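Local coordinates for protein FMN reductase [NAD(P)H] (Bacillus subtilis, PDB 1ZCH) that oxidises NADH or NADPH to reduce flavin mononucleotide, and also reduces nitroaromatic compounds, quinones, chromates and azo dyes, working as an FMN-containing homodimer, at residues T217-W220 / S221-I224; R85-I88 / A89-L93; V51-K54 / E55-K58. One frame throughout, in Å; residues are numbered along the deposited sequence.

Contact 1: T217-W220 / S221-I224; sequences TRNW and SQSI
With chi1 at 59°, the amide of N219 swings between its own backbone N and carbonyl carbon and comes to rest over the first turn of the helix, where OD1 takes the N-H of Q222 at 2.8 Å between N219 OD1 and Q222 N. The donor arrives almost in line with the side-chain C=O (174°). Q222 answers with its own side chain: CG turned away from the carbonyl carbon (chi1 -68°) and a chain extended beyond it carry OE1 back to N219, with 2.9 Å from N219 N to Q222 OE1 in a nearly straight bond. The two side chains cross at about a right angle. A water grips the same OE1 and also donates to T217 O, 2.7 Å from the water oxygen, so Q222 OE1 accepts from two donors, N219 N and the water. The aliphatic part of R218 also lies against the helix, CG on Q222 CB at 3.5 Å, while its guanidinium pairs with E216.

Next to the cap, the indole of W220 receives I224 over one face. I224 CG1 stands 3.8 Å from the centroid of the W220 five-membered ring, a CH-pi contact. W220 NE1 bonds to N42 O of the second subunit, and S221 OG is held by D201 of helix 190-212 and H94 of the second subunit, so the helix start is built into the dimer interface. The reciprocal pair of bonds between N219 and Q222 is a capping box at the N terminus of helix 220-228.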
loop_
_atom_site.group_PDB
_atom_site.type_symbol
_atom_site.label_atom_id
_atom_site.label_comp_id
_atom_site.label_asym_id
_atom_site.label_seq_id
_atom_site.Cartn_x
_atom_site.Cartn_y
_atom_site.Cartn_z
ATOM N N THR A 217 -19.588 -18.533 -14.149
ATOM C CA THR A 217 -18.747 -19.658 -13.758
ATOM C C THR A 217 -17.275 -19.442 -14.105
ATOM O O THR A 217 -16.468 -20.365 -14.010
ATOM C CB THR A 217 -19.213 -20.948 -14.448
ATOM O OG1 THR A 217 -19.167 -20.771 -15.870
ATOM C CG2 THR A 217 -20.636 -21.293 -14.023
ATOM N N ARG A 218 -16.935 -18.226 -14.515
ATOM C CA ARG A 218 -15.561 -17.893 -14.876
ATOM C C ARG A 218 -14.617 -18.158 -13.699
ATOM O O ARG A 218 -14.966 -17.883 -12.549
ATOM C CB ARG A 218 -15.486 -16.418 -15.284
ATOM C CG ARG A 218 -14.110 -15.944 -15.705
ATOM C CD ARG A 218 -14.106 -14.462 -16.072
ATOM N NE ARG A 218 -14.906 -14.169 -17.260
ATOM C CZ ARG A 218 -16.130 -13.646 -17.238
ATOM N NH1 ARG A 218 -16.709 -13.350 -16.082
ATOM N NH2 ARG A 218 -16.774 -13.415 -18.374
ATOM N N ASN A 219 -13.434 -18.703 -13.971
ATOM C CA ASN A 219 -12.489 -18.952 -12.886
ATOM C C ASN A 219 -11.561 -17.750 -12.716
ATOM O O ASN A 219 -11.807 -16.686 -13.288
ATOM C CB ASN A 219 -11.678 -20.236 -13.119
ATOM C CG ASN A 219 -10.882 -20.209 -14.403
ATOM O OD1 ASN A 219 -10.379 -19.168 -14.815
ATOM N ND2 ASN A 219 -10.744 -21.372 -15.038
ATOM N N TRP A 220 -10.501 -17.914 -11.931
ATOM C CA TRP A 220 -9.574 -16.816 -11.676
ATOM C C TRP A 220 -8.693 -16.448 -12.870
ATOM O O TRP A 220 -8.696 -15.302 -13.314
ATOM C CB TRP A 220 -8.690 -17.152 -10.472
ATOM C CG TRP A 220 -7.803 -16.027 -10.032
ATOM C CD1 TRP A 220 -8.180 -14.892 -9.367
ATOM C CD2 TRP A 220 -6.383 -15.944 -10.195
ATOM N NE1 TRP A 220 -7.079 -14.112 -9.100
ATOM C CE2 TRP A 220 -5.962 -14.734 -9.596
ATOM C CE3 TRP A 220 -5.422 -16.776 -10.789
ATOM C CZ2 TRP A 220 -4.621 -14.333 -9.573
ATOM C CZ3 TRP A 220 -4.083 -16.377 -10.769
ATOM C CH2 TRP A 220 -3.698 -15.165 -10.160
ATOM N N SER A 221 -7.934 -17.408 -13.394
ATOM C CA SER A 221 -7.060 -17.108 -14.524
ATOM C C SER A 221 -7.835 -16.524 -15.710
ATOM O O SER A 221 -7.322 -15.656 -16.422
ATOM C CB SER A 221 -6.285 -18.362 -14.959
ATOM O OG SER A 221 -7.156 -19.382 -15.411
ATOM N N GLN A 222 -9.062 -16.993 -15.927
ATOM C CA GLN A 222 -9.874 -16.473 -17.025
ATOM C C GLN A 222 -10.198 -15.005 -16.763
ATOM O O GLN A 222 -10.188 -14.190 -17.683
ATOM C CB GLN A 222 -11.174 -17.274 -17.174
ATOM C CG GLN A 222 -10.960 -18.708 -17.658
ATOM C CD GLN A 222 -12.236 -19.533 -17.643
ATOM O OE1 GLN A 222 -13.098 -19.348 -16.785
ATOM N NE2 GLN A 222 -12.350 -20.468 -18.583
ATOM N N SER A 223 -10.481 -14.669 -15.509
ATOM C CA SER A 223 -10.793 -13.286 -15.162
ATOM C C SER A 223 -9.565 -12.405 -15.349
ATOM O O SER A 223 -9.630 -11.358 -15.996
ATOM C CB SER A 223 -11.278 -13.188 -13.710
ATOM O OG SER A 223 -11.511 -11.832 -13.352
ATOM N N ILE A 224 -8.443 -12.836 -14.783
ATOM C CA ILE A 224 -7.197 -12.081 -14.880
ATOM C C ILE A 224 -6.790 -11.872 -16.334
ATOM O O ILE A 224 -6.340 -10.787 -16.713
ATOM C CB ILE A 224 -6.050 -12.807 -14.135
ATOM C CG1 ILE A 224 -6.414 -12.965 -12.655
ATOM C CG2 ILE A 224 -4.750 -12.024 -14.276
ATOM C CD1 ILE A 224 -6.702 -11.652 -11.940
HETATM O O HOH W 1 -14.569 -21.587 -15.504
#

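Contact 2: R85-I88 / A89-L93; sequences RAKI and ALEDL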
loop_
_atom_site.group_PDB
_atom_site.type_symbol
_atom_site.label_atom_id
_atom_site.label_comp_id
_atom_site.label_asym_id
_atom_site.label_seq_id
_atom_site.Cartn_x
_atom_site.Cartn_y
_atom_site.Cartn_z
ATOM N N ARG A 85 3.676 18.333 -0.138
ATOM C CA ARG A 85 4.127 18.772 1.177
ATOM C C ARG A 85 5.658 18.701 1.197
ATOM O O ARG A 85 6.317 19.515 1.840
ATOM C CB ARG A 85 3.527 17.899 2.287
ATOM C CG ARG A 85 2.059 18.219 2.598
ATOM C CD ARG A 85 1.577 17.449 3.833
ATOM N NE ARG A 85 1.571 16.014 3.575
ATOM C CZ ARG A 85 0.519 15.340 3.124
ATOM N NH1 ARG A 85 -0.627 15.970 2.897
ATOM N NH2 ARG A 85 0.626 14.044 2.864
ATOM N N ALA A 86 6.221 17.729 0.484
ATOM C CA ALA A 86 7.675 17.596 0.404
ATOM C C ALA A 86 8.214 18.782 -0.397
ATOM O O ALA A 86 9.272 19.330 -0.084
ATOM C CB ALA A 86 8.059 16.284 -0.288
ATOM N N LYS A 87 7.485 19.177 -1.437
ATOM C CA LYS A 87 7.912 20.308 -2.255
ATOM C C LYS A 87 7.997 21.553 -1.378
ATOM O O LYS A 87 8.962 22.315 -1.453
ATOM C CB LYS A 87 6.923 20.564 -3.391
ATOM C CG LYS A 87 7.332 21.722 -4.294
ATOM C CD LYS A 87 6.164 22.215 -5.121
ATOM C CE LYS A 87 5.759 23.622 -4.720
ATOM N NZ LYS A 87 6.829 24.616 -5.025
ATOM N N ILE A 88 6.972 21.761 -0.555
ATOM C CA ILE A 88 6.939 22.913 0.341
ATOM C C ILE A 88 8.131 22.867 1.290
ATOM O O ILE A 88 8.811 23.876 1.506
ATOM C CB ILE A 88 5.641 22.932 1.168
ATOM C CG1 ILE A 88 4.444 23.184 0.243
ATOM C CG2 ILE A 88 5.734 23.992 2.270
ATOM C CD1 ILE A 88 3.091 23.020 0.916
ATOM N N ALA A 89 8.379 21.688 1.853
ATOM C CA ALA A 89 9.488 21.508 2.784
ATOM C C ALA A 89 10.843 21.822 2.154
ATOM O O ALA A 89 11.653 22.542 2.735
ATOM C CB ALA A 89 9.486 20.077 3.319
ATOM N N LEU A 90 11.097 21.275 0.970
ATOM C CA LEU A 90 12.380 21.504 0.311
ATOM C C LEU A 90 12.546 22.875 -0.324
ATOM O O LEU A 90 13.478 23.614 0.003
ATOM C CB LEU A 90 12.637 20.435 -0.754
ATOM C CG LEU A 90 13.240 19.113 -0.267
ATOM C CD1 LEU A 90 12.226 18.348 0.578
ATOM C CD2 LEU A 90 13.671 18.292 -1.465
ATOM N N GLU A 91 11.639 23.209 -1.231
ATOM C CA GLU A 91 11.715 24.472 -1.952
ATOM C C GLU A 91 11.369 25.722 -1.160
ATOM O O GLU A 91 12.111 26.705 -1.188
ATOM C CB GLU A 91 10.819 24.410 -3.191
ATOM C CG GLU A 91 11.170 23.288 -4.153
ATOM C CD GLU A 91 10.344 23.342 -5.424
ATOM O OE1 GLU A 91 9.488 24.245 -5.549
ATOM O OE2 GLU A 91 10.551 22.478 -6.299
ATOM N N ASP A 92 10.243 25.692 -0.458
ATOM C CA ASP A 92 9.802 26.860 0.283
ATOM C C ASP A 92 10.418 27.074 1.658
ATOM O O ASP A 92 10.690 28.213 2.043
ATOM C CB ASP A 92 8.276 26.844 0.397
ATOM C CG ASP A 92 7.596 26.677 -0.951
ATOM O OD1 ASP A 92 8.212 27.039 -1.978
ATOM O OD2 ASP A 92 6.445 26.198 -0.988
ATOM N N LEU A 93 10.654 26.000 2.400
ATOM C CA LEU A 93 11.213 26.153 3.738
ATOM C C LEU A 93 12.731 26.031 3.839
ATOM O O LEU A 93 13.319 26.455 4.834
ATOM C CB LEU A 93 10.557 25.149 4.694
ATOM C CG LEU A 93 9.027 25.200 4.795
ATOM C CD1 LEU A 93 8.555 24.262 5.906
ATOM C CD2 LEU A 93 8.573 26.624 5.083
HETATM O O HOH W 2 7.696 27.083 -4.710
#
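Helix 84-94 carries an i to i+4 salt bridge on its more open side, and has one wider, pi-type turn at 89-92. The ammonium of K87 reaches E91, with 2.7 Å between K87 NZ and E91 OE1. It meets that oxygen from above the carboxylate plane, 42° out of it. With CG opposite the backbone N (chi1 -179°), K87 CG lies 3.6 Å from E91 CD; the bends at chi3 and chi4 then bring NZ to the carboxylate. A water joins the ammonium to the next acid: K87 NZ gives it a hydrogen bond and the water donates to D92 OD1, 2.8 Å from the water oxygen. The two negative carboxylates would thus share one positive charge, D92 at second hand. Beneath them, I88 O takes the N-H of L93 at 3.0 Å from I88 O to L93 N, nearly in line with the carbonyl, and that of D92 only weakly; this is the wider turn.

A86, L90 and the chain of K87 touch M98 in the loop that follows. R85 ties the start of the helix to strand 46-51 through T47 and V46, while A89 and L90 lie on S221 and Y228 of the second subunit, at its helix 220-228.

Contact 3: V51-K54 / E55-K58; sequences VQDK and ERKK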
loop_
_atom_site.group_PDB
_atom_site.type_symbol
_atom_site.label_atom_id
_atom_site.label_comp_id
_atom_site.label_asym_id
_atom_site.label_seq_id
_atom_site.Cartn_x
_atom_site.Cartn_y
_atom_site.Cartn_z
ATOM N N VAL A 51 -14.769 13.153 0.496
ATOM C CA VAL A 51 -15.822 13.756 -0.308
ATOM C C VAL A 51 -17.178 13.251 0.160
ATOM O O VAL A 51 -17.444 12.048 0.141
ATOM C CB VAL A 51 -15.651 13.407 -1.808
ATOM C CG1 VAL A 51 -16.794 14.008 -2.615
ATOM C CG2 VAL A 51 -14.312 13.925 -2.319
ATOM N N GLN A 52 -18.034 14.170 0.593
ATOM C CA GLN A 52 -19.365 13.794 1.049
ATOM C C GLN A 52 -20.432 14.600 0.312
ATOM O O GLN A 52 -21.624 14.319 0.432
ATOM C CB GLN A 52 -19.489 13.995 2.559
ATOM C CG GLN A 52 -18.423 13.256 3.354
ATOM C CD GLN A 52 -18.604 13.390 4.852
ATOM O OE1 GLN A 52 -19.420 12.694 5.454
ATOM N NE2 GLN A 52 -17.848 14.295 5.459
ATOM N N ASP A 53 -20.001 15.596 -0.456
ATOM C CA ASP A 53 -20.931 16.414 -1.232
ATOM C C ASP A 53 -21.546 15.526 -2.306
ATOM O O ASP A 53 -20.830 14.941 -3.121
ATOM C CB ASP A 53 -20.201 17.576 -1.906
ATOM C CG ASP A 53 -21.128 18.431 -2.748
ATOM O OD1 ASP A 53 -21.932 19.185 -2.164
ATOM O OD2 ASP A 53 -21.064 18.342 -3.991
ATOM N N LYS A 54 -22.872 15.439 -2.312
ATOM C CA LYS A 54 -23.584 14.603 -3.272
ATOM C C LYS A 54 -23.207 14.856 -4.732
ATOM O O LYS A 54 -22.900 13.915 -5.469
ATOM C CB LYS A 54 -25.095 14.782 -3.096
ATOM C CG LYS A 54 -25.928 13.751 -3.837
ATOM C CD LYS A 54 -25.740 12.366 -3.235
ATOM C CE LYS A 54 -26.529 11.311 -4.000
ATOM N NZ LYS A 54 -26.449 9.977 -3.344
ATOM N N GLU A 55 -23.226 16.119 -5.149
ATOM C CA GLU A 55 -22.903 16.476 -6.531
ATOM C C GLU A 55 -21.477 16.111 -6.935
ATOM O O GLU A 55 -21.252 15.528 -7.998
ATOM C CB GLU A 55 -23.120 17.975 -6.754
ATOM C CG GLU A 55 -24.529 18.461 -6.450
ATOM C CD GLU A 55 -25.573 17.902 -7.400
ATOM O OE1 GLU A 55 -25.723 16.663 -7.472
ATOM O OE2 GLU A 55 -26.253 18.708 -8.072
ATOM N N ARG A 56 -20.517 16.466 -6.087
ATOM C CA ARG A 56 -19.114 16.181 -6.358
ATOM C C ARG A 56 -18.863 14.674 -6.398
ATOM O O ARG A 56 -18.144 14.176 -7.265
ATOM C CB ARG A 56 -18.235 16.843 -5.285
ATOM C CG ARG A 56 -16.737 16.606 -5.452
ATOM C CD ARG A 56 -15.915 17.400 -4.434
ATOM N NE ARG A 56 -15.975 18.841 -4.683
ATOM C CZ ARG A 56 -16.688 19.705 -3.967
ATOM N NH1 ARG A 56 -17.412 19.288 -2.934
ATOM N NH2 ARG A 56 -16.686 20.991 -4.292
ATOM N N LYS A 57 -19.472 13.952 -5.463
ATOM C CA LYS A 57 -19.314 12.503 -5.386
ATOM C C LYS A 57 -19.910 11.833 -6.627
ATOM O O LYS A 57 -19.377 10.842 -7.134
ATOM C CB LYS A 57 -19.982 11.984 -4.103
ATOM C CG LYS A 57 -19.723 10.510 -3.791
ATOM C CD LYS A 57 -19.916 10.188 -2.307
ATOM C CE LYS A 57 -21.324 10.514 -1.808
ATOM N NZ LYS A 57 -22.375 9.735 -2.529
ATOM N N LYS A 58 -21.013 12.386 -7.124
ATOM C CA LYS A 58 -21.660 11.845 -8.314
ATOM C C LYS A 58 -20.720 12.004 -9.509
ATOM O O LYS A 58 -20.587 11.097 -10.331
ATOM C CB LYS A 58 -22.983 12.578 -8.574
ATOM C CG LYS A 58 -23.775 12.061 -9.765
ATOM C CD LYS A 58 -25.083 12.838 -9.929
ATOM C CE LYS A 58 -25.889 12.349 -11.128
ATOM N NZ LYS A 58 -27.134 13.152 -11.340
HETATM O O HOH W 3 -23.254 11.057 -4.803
HETATM O O HOH W 4 -24.455 10.520 -0.565
#
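D53 OD2 meets the backbone N-H of R56, 2.9 Å from D53 OD2 to R56 N, approached on the anti side of the carboxylate and 20° out of its plane. CG of D53 lies opposite its backbone N (chi1 179°), which turns the carboxylate in under the first turn of the helix. That makes D53 the N-cap of helix 54-63, and its main chain adds the first helical bond, 2.9 Å from D53 O to K57 N. A bend at chi3 brings the guanidinium of R56 round to the same aspartate: R56 NH1 sits 3.4 Å from D53 CB, while its salt bridge to OD2 is long, with no N-H aimed at the oxygen. R56 CG and CD cross V51 obliquely and touch its CG1, 3.8 Å from R56 CG to V51 CG1.

Along the same turn, K54 and K57 bring their ammonium groups to 4.2 Å, K54 NZ to K57 NZ. A water accepts from K57 NZ, 3.0 Å from the water oxygen, and weakly from K54 NZ. Main-chain carbonyls would offset the crowding of charge: D71 O takes K54 NZ, and I70 O and A73 O take K57 NZ. Further out, E185 of the second subunit forms a salt bridge with R56 NH1 and accepts from Q52 N.

From the N terminus the chain meets contact 3 first, where it leaves strand 46-51, outermost in the sheet of this chain, and turns into helix 54-63. Contact 2 follows within helix 84-94, just past strand 75-82, which pairs with 46-51 in the sheet. Contact 1 comes much later, where the loop after helix 190-212 runs into helix 220-228. Each is local, so the three run in series and neither nest nor cross. Contacts 1 and 3 close the short turns into helices, whereas contact 2 lies inside one. Contacts 1 and 2 stand on opposite sides of the chain's centre, their centres about 46 Å apart, yet helix 84-94 of one subunit meets helix 220-228 of the other, making them neighbours across the dimer.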